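Side-chain contacts in bifunctional purine biosynthetic protein ADE5,7 (Cryptococcus neoformans var. grubii serotype A, PDB 7LVO), which catalyses the second and fifth steps of de novo purine biosynthesis, its N-terminal GAR synthetase half, the part described here, joining phosphoribosylamine to glycine at the expense of ATP: residues G112-Q115 with P116-G120; L52-K55 with L56-S60; V357-A360 with C361-R365; V334-D338 with P339-A343. All coordinates share one frame; numbering follows the deposited sequence.

All four contacts are local, lying at or near an end of a short helix, and their chemistry follows their place in the fold. Contacts 1 and 3, both partly buried, end in Schellman motifs, but contact 1 combines proline packing with a glutamine methylene set against a carboxylate, whereas contact 3 adds a salt bridge at its exposed end. Contact 2, largely buried, ends helix 47-56 in a type I turn with a single weak side-chain hydrogen bond. Contact 4 is buried near the centre of the chain, where Thr341 and Gln342 supply side-chain hydrogen bonds. It touches both N-domain contacts, Leu52 meeting Phe336 and Leu117 packing on Val334. Leu56 of contact 2 meets Leu358 of contact 3.

Contact 1 (G112-Q115 with P116-G120); sequences GPEQ and PLVDG
Gln115, in helix 114-118, meets Asp119 one turn on, where the chain leaves this short helix of the N domain, which follows strand 108-111, for a Schellman motif at Gly120. The pair illustrates how an i to i+4 spacing brings the aliphatic part of one polar side chain against the carboxylate of the next. Gln115 is stretched out, with CG placed opposite its own backbone N (chi1 -178°), and it is this methylene that meets the acid, Gln115 CG lying 3.2 Å from Asp119 OD2. The amide lies off to one side, with Gln115 NE2 4.0 Å from Asp119 OD2 and the two planes 36° apart. The firmer link is in the backbone, where Asp119 N donates to Gln115 O over 2.8 Å.

Pro116 fills the first turn, a position where the missing N-H of proline costs the helix little. Its CD rests 3.9 Å from Pro113 CB, while the ring also reaches Trp88. Pro113 O is buried here and finds no polar partner: Pro116 CD and Leu117 CD1 are its apolar neighbours. Glu114 runs alongside Val118, and its side chain also touches Leu195, within the predicted ATP-binding region. At the far end, Gly120 N bonds to Leu117 O at 2.9 Å. Val118 N, two residues before, donates to Glu114 O at 3.0 Å.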
loop_
_atom_site.group_PDB
_atom_site.type_symbol
_atom_site.label_atom_id
_atom_site.label_comp_id
_atom_site.label_asym_id
_atom_site.label_seq_id
_atom_site.Cartn_x
_atom_site.Cartn_y
_atom_site.Cartn_z
ATOM N N GLY A 112 5.830 1.635 6.723
ATOM C CA GLY A 112 5.244 1.715 5.404
ATOM C C GLY A 112 5.229 0.384 4.681
ATOM O O GLY A 112 4.174 -0.130 4.302
ATOM N N PRO A 113 6.406 -0.199 4.471
ATOM C CA PRO A 113 6.480 -1.471 3.740
ATOM C C PRO A 113 5.772 -2.597 4.485
ATOM O O PRO A 113 5.407 -2.496 5.663
ATOM C CB PRO A 113 7.986 -1.736 3.623
ATOM C CG PRO A 113 8.636 -0.394 3.824
ATOM C CD PRO A 113 7.741 0.342 4.790
ATOM N N GLU A 114 5.596 -3.709 3.768
ATOM C CA GLU A 114 4.906 -4.866 4.324
ATOM C C GLU A 114 5.824 -5.699 5.209
ATOM O O GLU A 114 5.395 -6.200 6.258
ATOM C CB GLU A 114 4.343 -5.724 3.185
ATOM C CG GLU A 114 3.699 -7.029 3.624
ATOM C CD GLU A 114 3.485 -7.993 2.463
ATOM O OE1 GLU A 114 3.846 -7.639 1.321
ATOM O OE2 GLU A 114 2.960 -9.105 2.694
ATOM N N GLN A 115 7.087 -5.858 4.806
ATOM C CA GLN A 115 7.961 -6.803 5.494
ATOM C C GLN A 115 8.073 -6.530 6.988
ATOM O O GLN A 115 7.887 -7.472 7.776
ATOM C CB GLN A 115 9.339 -6.797 4.829
ATOM C CG GLN A 115 10.324 -7.788 5.435
ATOM C CD GLN A 115 11.547 -8.006 4.560
ATOM O OE1 GLN A 115 11.428 -8.364 3.386
ATOM N NE2 GLN A 115 12.730 -7.788 5.128
ATOM N N PRO A 116 8.382 -5.312 7.449
ATOM C CA PRO A 116 8.523 -5.112 8.906
ATOM C C PRO A 116 7.245 -5.407 9.676
ATOM O O PRO A 116 7.311 -5.928 10.795
ATOM C CB PRO A 116 8.941 -3.637 9.024
ATOM C CG PRO A 116 8.519 -3.002 7.737
ATOM C CD PRO A 116 8.648 -4.077 6.688
ATOM N N LEU A 117 6.083 -5.077 9.113
ATOM C CA LEU A 117 4.825 -5.373 9.795
ATOM C C LEU A 117 4.610 -6.876 9.914
ATOM O O LEU A 117 4.395 -7.401 11.017
ATOM C CB LEU A 117 3.663 -4.717 9.051
ATOM C CG LEU A 117 3.576 -3.200 9.169
ATOM C CD1 LEU A 117 2.493 -2.648 8.256
ATOM C CD2 LEU A 117 3.317 -2.789 10.605
ATOM N N VAL A 118 4.681 -7.594 8.790
ATOM C CA VAL A 118 4.481 -9.041 8.823
ATOM C C VAL A 118 5.560 -9.712 9.656
ATOM O O VAL A 118 5.329 -10.769 10.255
ATOM C CB VAL A 118 4.443 -9.606 7.386
ATOM C CG1 VAL A 118 4.463 -11.116 7.404
ATOM C CG2 VAL A 118 3.209 -9.098 6.659
ATOM N N ASP A 119 6.757 -9.126 9.702
ATOM C CA ASP A 119 7.832 -9.669 10.523
ATOM C C ASP A 119 7.684 -9.308 11.996
ATOM O O ASP A 119 8.437 -9.825 12.819
ATOM C CB ASP A 119 9.183 -9.182 10.000
ATOM C CG ASP A 119 9.578 -9.852 8.689
ATOM O OD1 ASP A 119 8.850 -10.760 8.245
ATOM O OD2 ASP A 119 10.617 -9.473 8.107
ATOM N N GLY A 120 6.735 -8.444 12.341
ATOM C CA GLY A 120 6.425 -8.154 13.716
ATOM C C GLY A 120 7.075 -6.928 14.309
ATOM O O GLY A 120 7.397 -6.942 15.505
#

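Contact 2 (L52-K55 with L56-S60); sequences LAFK and LAQSS
Lys55 and Gln58 reach towards each other across the last turn of helix 47-56, where conformation decides which parts can meet. Lys55 is curled rather than extended: bends at chi2 (-61°) and chi3 (-58°) turn its chain towards the later residue. Gln58 behaves differently, its CG lying opposite the carbonyl carbon (chi1 -65°) and the chain running out straight beyond it. The outcome is a weak hydrogen bond from Lys55 NZ to Gln58 OE1 at 3.2 Å. The amide nitrogen lies obliquely by the ring of Phe54, Gln58 NE2 standing 4.1 Å from Phe54 CZ, and the Phe54 ring is itself packed edge-to-face with Phe410.

On the inner side, Leu56 folds its branch back against the preceding turn, so that Leu56 CG lies 3.2 Å from Leu52 O. Leu56 also packs against strands 38-44 and 62-67 and against helix 354-362, placing this helix end within a beta-alpha-beta crossover between neighbouring parallel strands. A type I turn from Leu56 to Ser59 then leads towards the second strand, and Ser59 OG is held by Asp353 and by the backbone of Arg61. An ammonium group tied to a neutral amide by one weak bond is probably fixed only modestly; the aliphatic Lys55 CD and Lys55 CE also lie close to the same Gln58 OE1, the latter at 3.5 Å.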
loop_
_atom_site.group_PDB
_atom_site.type_symbol
_atom_site.label_atom_id
_atom_site.label_comp_id
_atom_site.label_asym_id
_atom_site.label_seq_id
_atom_site.Cartn_x
_atom_site.Cartn_y
_atom_site.Cartn_z
ATOM N N LEU A 52 3.277 10.788 2.996
ATOM C CA LEU A 52 2.879 10.827 4.403
ATOM C C LEU A 52 3.658 11.896 5.165
ATOM O O LEU A 52 3.075 12.685 5.922
ATOM C CB LEU A 52 3.072 9.457 5.051
ATOM C CG LEU A 52 2.116 8.370 4.595
ATOM C CD1 LEU A 52 2.573 6.998 5.090
ATOM C CD2 LEU A 52 0.691 8.654 5.079
ATOM N N ALA A 53 4.981 11.932 4.986
ATOM C CA ALA A 53 5.778 12.990 5.593
ATOM C C ALA A 53 5.269 14.359 5.176
ATOM O O ALA A 53 5.266 15.300 5.982
ATOM C CB ALA A 53 7.254 12.833 5.212
ATOM N N PHE A 54 4.832 14.484 3.919
ATOM C CA PHE A 54 4.303 15.746 3.428
ATOM C C PHE A 54 3.147 16.230 4.293
ATOM O O PHE A 54 3.118 17.391 4.714
ATOM C CB PHE A 54 3.874 15.573 1.965
ATOM C CG PHE A 54 3.065 16.715 1.419
ATOM C CD1 PHE A 54 3.672 17.917 1.078
ATOM C CD2 PHE A 54 1.699 16.577 1.225
ATOM C CE1 PHE A 54 2.927 18.967 0.564
ATOM C CE2 PHE A 54 0.948 17.626 0.711
ATOM C CZ PHE A 54 1.564 18.819 0.381
ATOM N N LYS A 55 2.190 15.351 4.576
ATOM C CA LYS A 55 1.026 15.744 5.366
ATOM C C LYS A 55 1.370 15.889 6.845
ATOM O O LYS A 55 1.000 16.881 7.482
ATOM C CB LYS A 55 -0.099 14.726 5.179
ATOM C CG LYS A 55 -0.668 14.669 3.770
ATOM C CD LYS A 55 -1.272 16.012 3.338
ATOM C CE LYS A 55 -2.380 16.471 4.280
ATOM N NZ LYS A 55 -3.067 17.698 3.780
ATOM N N LEU A 56 2.099 14.917 7.404
ATOM C CA LEU A 56 2.439 14.981 8.823
ATOM C C LEU A 56 3.186 16.267 9.157
ATOM O O LEU A 56 2.970 16.862 10.223
ATOM C CB LEU A 56 3.267 13.761 9.220
ATOM C CG LEU A 56 2.564 12.410 9.106
ATOM C CD1 LEU A 56 3.542 11.285 9.403
ATOM C CD2 LEU A 56 1.352 12.327 10.020
ATOM N N ALA A 57 4.056 16.721 8.253
ATOM C CA ALA A 57 4.845 17.920 8.515
ATOM C C ALA A 57 3.988 19.179 8.599
ATOM O O ALA A 57 4.457 20.202 9.109
ATOM C CB ALA A 57 5.909 18.093 7.432
ATOM N N GLN A 58 2.751 19.131 8.118
ATOM C CA GLN A 58 1.847 20.266 8.215
ATOM C C GLN A 58 1.100 20.324 9.543
ATOM O O GLN A 58 0.454 21.340 9.826
ATOM C CB GLN A 58 0.829 20.224 7.073
ATOM C CG GLN A 58 1.441 20.387 5.691
ATOM C CD GLN A 58 0.412 20.268 4.588
ATOM O OE1 GLN A 58 -0.461 19.397 4.630
ATOM N NE2 GLN A 58 0.493 21.149 3.607
ATOM N N SER A 59 1.170 19.270 10.351
ATOM C CA SER A 59 0.489 19.263 11.641
ATOM C C SER A 59 1.205 20.183 12.620
ATOM O O SER A 59 2.419 20.088 12.804
ATOM C CB SER A 59 0.434 17.849 12.205
ATOM O OG SER A 59 0.193 17.855 13.612
ATOM N N SER A 60 0.444 21.065 13.269
ATOM C CA SER A 60 1.003 21.899 14.327
ATOM C C SER A 60 1.331 21.103 15.581
ATOM O O SER A 60 1.951 21.651 16.498
ATOM C CB SER A 60 0.037 23.039 14.671
ATOM O OG SER A 60 -1.190 22.538 15.160
#

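Contact 3 (V357-A360 with C361-R365); sequences VLLA and CVERR
Two torsions of Arg365 carry its side chain back to Ala360: chi1 of 36° sets CG between the backbone N and the carbonyl carbon, and chi3 of -86° bends the chain towards the helix. The methyl of Ala360 consequently lies over one face of the guanidinium, near its rim, with Ala360 CB 4.1 Å from Arg365 NH1. Backbone pairing reinforces this return, since Arg365 N donates to Ala360 O across 2.8 Å.

Glu363 complements the arginine. Its first torsion sets Glu363 CG 3.2 Å from Leu359 O, and the extended chain then runs beside Leu359, carrying Glu363 OE2 to Leu359 CD2. The same methyl, Leu359 CD2, also meets Val362 CG2 at 4.1 Å, the leucine and valine side chains crossing obliquely. The acid forms a salt bridge in which Arg365 NH1 is 2.8 Å from Glu363 OE1. The hydrogen bond within that bridge is bent and weak; the stronger partner is Glu356, which forms a salt bridge with Arg365 NH2. Arg364 points elsewhere: its NE reaches Val362 O at 3.0 Å, the oxygen lying in the guanidinium plane although the nitrogen sits well above the carbonyl plane.

The opposite character appears on the buried side, where Val357, Leu358 and Cys361 pack on Phe246 of strand 240-248. Arg364 leaves helical geometry with a positive phi of 68°, and its N makes a weak bond back to Cys361 O. Together with the six-to-one bond from Arg365 to Ala360, this reversal is the signature of a Schellman motif closing helix 354-362.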
loop_
_atom_site.group_PDB
_atom_site.type_symbol
_atom_site.label_atom_id
_atom_site.label_comp_id
_atom_site.label_asym_id
_atom_site.label_seq_id
_atom_site.Cartn_x
_atom_site.Cartn_y
_atom_site.Cartn_z
ATOM N N VAL A 357 -5.077 11.932 13.210
ATOM C CA VAL A 357 -5.786 10.740 12.761
ATOM C C VAL A 357 -5.003 9.482 13.132
ATOM O O VAL A 357 -5.564 8.505 13.635
ATOM C CB VAL A 357 -6.045 10.817 11.245
ATOM C CG1 VAL A 357 -6.597 9.492 10.731
ATOM C CG2 VAL A 357 -6.990 11.965 10.932
ATOM N N LEU A 358 -3.690 9.496 12.900
ATOM C CA LEU A 358 -2.888 8.306 13.169
ATOM C C LEU A 358 -2.838 7.998 14.662
ATOM O O LEU A 358 -2.869 6.832 15.059
ATOM C CB LEU A 358 -1.478 8.493 12.606
ATOM C CG LEU A 358 -1.368 8.736 11.101
ATOM C CD1 LEU A 358 0.097 8.953 10.726
ATOM C CD2 LEU A 358 -1.944 7.560 10.319
ATOM N N LEU A 359 -2.750 9.029 15.503
ATOM C CA LEU A 359 -2.703 8.804 16.941
ATOM C C LEU A 359 -4.061 8.366 17.466
ATOM O O LEU A 359 -4.140 7.509 18.353
ATOM C CB LEU A 359 -2.236 10.061 17.666
ATOM C CG LEU A 359 -0.739 10.358 17.612
ATOM C CD1 LEU A 359 -0.457 11.723 18.235
ATOM C CD2 LEU A 359 0.068 9.277 18.309
ATOM N N ALA A 360 -5.139 8.935 16.925
ATOM C CA ALA A 360 -6.472 8.488 17.319
ATOM C C ALA A 360 -6.655 6.999 17.055
ATOM O O ALA A 360 -7.426 6.333 17.754
ATOM C CB ALA A 360 -7.538 9.298 16.579
ATOM N N CYS A 361 -5.967 6.462 16.044
ATOM C CA CYS A 361 -6.066 5.035 15.761
ATOM C C CYS A 361 -5.348 4.212 16.828
ATOM O O CYS A 361 -5.904 3.245 17.363
ATOM C CB CYS A 361 -5.495 4.742 14.372
ATOM S SG CYS A 361 -6.554 5.290 13.019
ATOM N N VAL A 362 -4.101 4.571 17.146
ATOM C CA VAL A 362 -3.365 3.795 18.131
ATOM C C VAL A 362 -3.901 4.030 19.542
ATOM O O VAL A 362 -3.686 3.194 20.424
ATOM C CB VAL A 362 -1.860 4.098 18.076
ATOM C CG1 VAL A 362 -1.336 3.863 16.672
ATOM C CG2 VAL A 362 -1.569 5.523 18.542
ATOM N N GLU A 363 -4.588 5.148 19.774
ATOM C CA GLU A 363 -5.156 5.473 21.079
ATOM C C GLU A 363 -6.617 5.060 21.205
ATOM O O GLU A 363 -7.211 5.239 22.269
ATOM C CB GLU A 363 -5.004 6.970 21.351
ATOM C CG GLU A 363 -3.549 7.409 21.472
ATOM C CD GLU A 363 -3.390 8.897 21.677
ATOM O OE1 GLU A 363 -4.411 9.605 21.763
ATOM O OE2 GLU A 363 -2.231 9.361 21.759
ATOM N N ARG A 364 -7.205 4.508 20.146
ATOM C CA ARG A 364 -8.538 3.910 20.197
ATOM C C ARG A 364 -9.611 4.977 20.424
ATOM O O ARG A 364 -10.477 4.840 21.288
ATOM C CB ARG A 364 -8.608 2.822 21.275
ATOM C CG ARG A 364 -7.354 1.939 21.364
ATOM C CD ARG A 364 -6.863 1.461 19.987
ATOM N NE ARG A 364 -5.553 0.821 20.087
ATOM C CZ ARG A 364 -5.353 -0.477 20.251
ATOM N NH1 ARG A 364 -6.361 -1.329 20.293
ATOM N NH2 ARG A 364 -4.107 -0.933 20.358
ATOM N N ARG A 365 -9.555 6.038 19.622
ATOM C CA ARG A 365 -10.544 7.107 19.675
ATOM C C ARG A 365 -10.824 7.676 18.279
ATOM O O ARG A 365 -11.120 8.869 18.123
ATOM C CB ARG A 365 -10.098 8.215 20.622
ATOM C CG ARG A 365 -8.596 8.472 20.600
ATOM C CD ARG A 365 -8.187 9.576 21.570
ATOM N NE ARG A 365 -8.297 10.899 20.970
ATOM C CZ ARG A 365 -7.335 11.485 20.268
ATOM N NH1 ARG A 365 -6.170 10.894 20.062
ATOM N NH2 ARG A 365 -7.546 12.697 19.767
#

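Contact 4 (V334-D338 with P339-A343); sequences VRFGD and PETQA
Thr341 grips the carbonyl of Gly337 twice, showing how the start of a helix can hold the loop that precedes it. Thr341 OG1 donates to Gly337 O over 2.6 Å, in the carbonyl plane and on a lone pair, while Thr341 N reaches the same oxygen at 3.0 Å from above that plane. The hydroxyl also lies 3.2 Å from Phe336 CB. One residue on, Gln342 is bent at chi2 (90°), which swings its amide back to the loop: Gln342 NE2 meets Asp338 OD1 at 3.1 Å, an almost linear bond (175°) that arrives from above the carboxylate plane.

Between these pairs the chain turns through a cis peptide before Pro339. Glu340 curls so that its OE1 lies 3.5 Å from Gly337 C, and its OE2 is bonded to Ser242, a predicted ATP-site residue. Further out, Arg48 of helix 47-56 steadies the loop, its N bonding to Asp338 OD2 and its NE to Phe336 O. The loop directly follows Asn333, a predicted magnesium ligand, and its Asn-x-Arg-x-Gly-Asp-Pro-Glu sequence is characteristic of the ATP-grasp domain of GAR synthetases.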
loop_
_atom_site.group_PDB
_atom_site.type_symbol
_atom_site.label_atom_id
_atom_site.label_comp_id
_atom_site.label_asym_id
_atom_site.label_seq_id
_atom_site.Cartn_x
_atom_site.Cartn_y
_atom_site.Cartn_z
ATOM N N VAL A 334 -2.116 -4.436 4.757
ATOM C CA VAL A 334 -2.277 -3.933 6.118
ATOM C C VAL A 334 -1.474 -2.661 6.332
ATOM O O VAL A 334 -0.967 -2.410 7.432
ATOM C CB VAL A 334 -1.881 -5.007 7.151
ATOM C CG1 VAL A 334 -2.781 -6.249 7.010
ATOM C CG2 VAL A 334 -0.411 -5.382 6.996
ATOM N N ARG A 335 -1.354 -1.852 5.284
ATOM C CA ARG A 335 -0.640 -0.588 5.362
ATOM C C ARG A 335 -1.054 0.271 4.178
ATOM O O ARG A 335 -1.758 -0.181 3.272
ATOM C CB ARG A 335 0.877 -0.803 5.388
ATOM C CG ARG A 335 1.381 -1.986 4.563
ATOM C CD ARG A 335 1.006 -1.869 3.106
ATOM N NE ARG A 335 1.468 -3.017 2.327
ATOM C CZ ARG A 335 1.291 -3.157 1.020
ATOM N NH1 ARG A 335 0.682 -2.228 0.304
ATOM N NH2 ARG A 335 1.737 -4.253 0.417
ATOM N N PHE A 336 -0.616 1.528 4.203
ATOM C CA PHE A 336 -0.909 2.430 3.099
ATOM C C PHE A 336 -0.395 1.848 1.784
ATOM O O PHE A 336 0.584 1.099 1.749
ATOM C CB PHE A 336 -0.291 3.803 3.342
ATOM C CG PHE A 336 -1.080 4.662 4.287
ATOM C CD1 PHE A 336 -2.228 5.296 3.860
ATOM C CD2 PHE A 336 -0.668 4.841 5.605
ATOM C CE1 PHE A 336 -2.963 6.085 4.728
ATOM C CE2 PHE A 336 -1.393 5.637 6.465
ATOM C CZ PHE A 336 -2.541 6.258 6.029
ATOM N N GLY A 337 -1.081 2.192 0.695
ATOM C CA GLY A 337 -0.732 1.705 -0.619
ATOM C C GLY A 337 0.114 2.699 -1.396
ATOM O O GLY A 337 0.135 3.895 -1.111
ATOM N N ASP A 338 0.822 2.183 -2.397
ATOM C CA ASP A 338 1.678 2.994 -3.254
ATOM C C ASP A 338 1.362 2.618 -4.696
ATOM O O ASP A 338 1.470 1.428 -5.058
ATOM C CB ASP A 338 3.151 2.756 -2.925
ATOM C CG ASP A 338 4.067 3.777 -3.571
ATOM O OD1 ASP A 338 3.932 4.020 -4.775
ATOM O OD2 ASP A 338 4.911 4.355 -2.852
ATOM N N PRO A 339 0.991 3.575 -5.562
ATOM C CA PRO A 339 0.924 5.024 -5.346
ATOM C C PRO A 339 -0.447 5.580 -4.954
ATOM O O PRO A 339 -0.694 6.758 -5.182
ATOM C CB PRO A 339 1.335 5.578 -6.716
ATOM C CG PRO A 339 0.704 4.584 -7.671
ATOM C CD PRO A 339 0.769 3.228 -6.980
ATOM N N GLU A 340 -1.309 4.758 -4.352
ATOM C CA GLU A 340 -2.623 5.256 -3.946
ATOM C C GLU A 340 -2.492 6.372 -2.913
ATOM O O GLU A 340 -3.274 7.330 -2.916
ATOM C CB GLU A 340 -3.474 4.115 -3.379
ATOM C CG GLU A 340 -4.000 3.139 -4.406
ATOM C CD GLU A 340 -3.116 1.927 -4.571
ATOM O OE1 GLU A 340 -1.980 1.945 -4.054
ATOM O OE2 GLU A 340 -3.557 0.959 -5.214
ATOM N N THR A 341 -1.515 6.258 -2.011
ATOM C CA THR A 341 -1.363 7.252 -0.954
ATOM C C THR A 341 -1.009 8.615 -1.523
ATOM O O THR A 341 -1.539 9.641 -1.071
ATOM C CB THR A 341 -0.296 6.797 0.041
ATOM O OG1 THR A 341 -0.701 5.563 0.641
ATOM C CG2 THR A 341 -0.078 7.840 1.131
ATOM N N GLN A 342 -0.120 8.652 -2.522
ATOM C CA GLN A 342 0.294 9.938 -3.083
ATOM C C GLN A 342 -0.891 10.737 -3.604
ATOM O O GLN A 342 -0.891 11.972 -3.532
ATOM C CB GLN A 342 1.306 9.723 -4.209
ATOM C CG GLN A 342 2.656 9.164 -3.742
ATOM C CD GLN A 342 2.708 7.646 -3.749
ATOM O OE1 GLN A 342 1.882 6.971 -3.122
ATOM N NE2 GLN A 342 3.684 7.098 -4.465
ATOM N N ALA A 343 -1.912 10.058 -4.127
ATOM C CA ALA A 343 -3.095 10.770 -4.601
ATOM C C ALA A 343 -4.067 11.071 -3.465
ATOM O O ALA A 343 -4.613 12.174 -3.400
ATOM C CB ALA A 343 -3.793 9.961 -5.693
#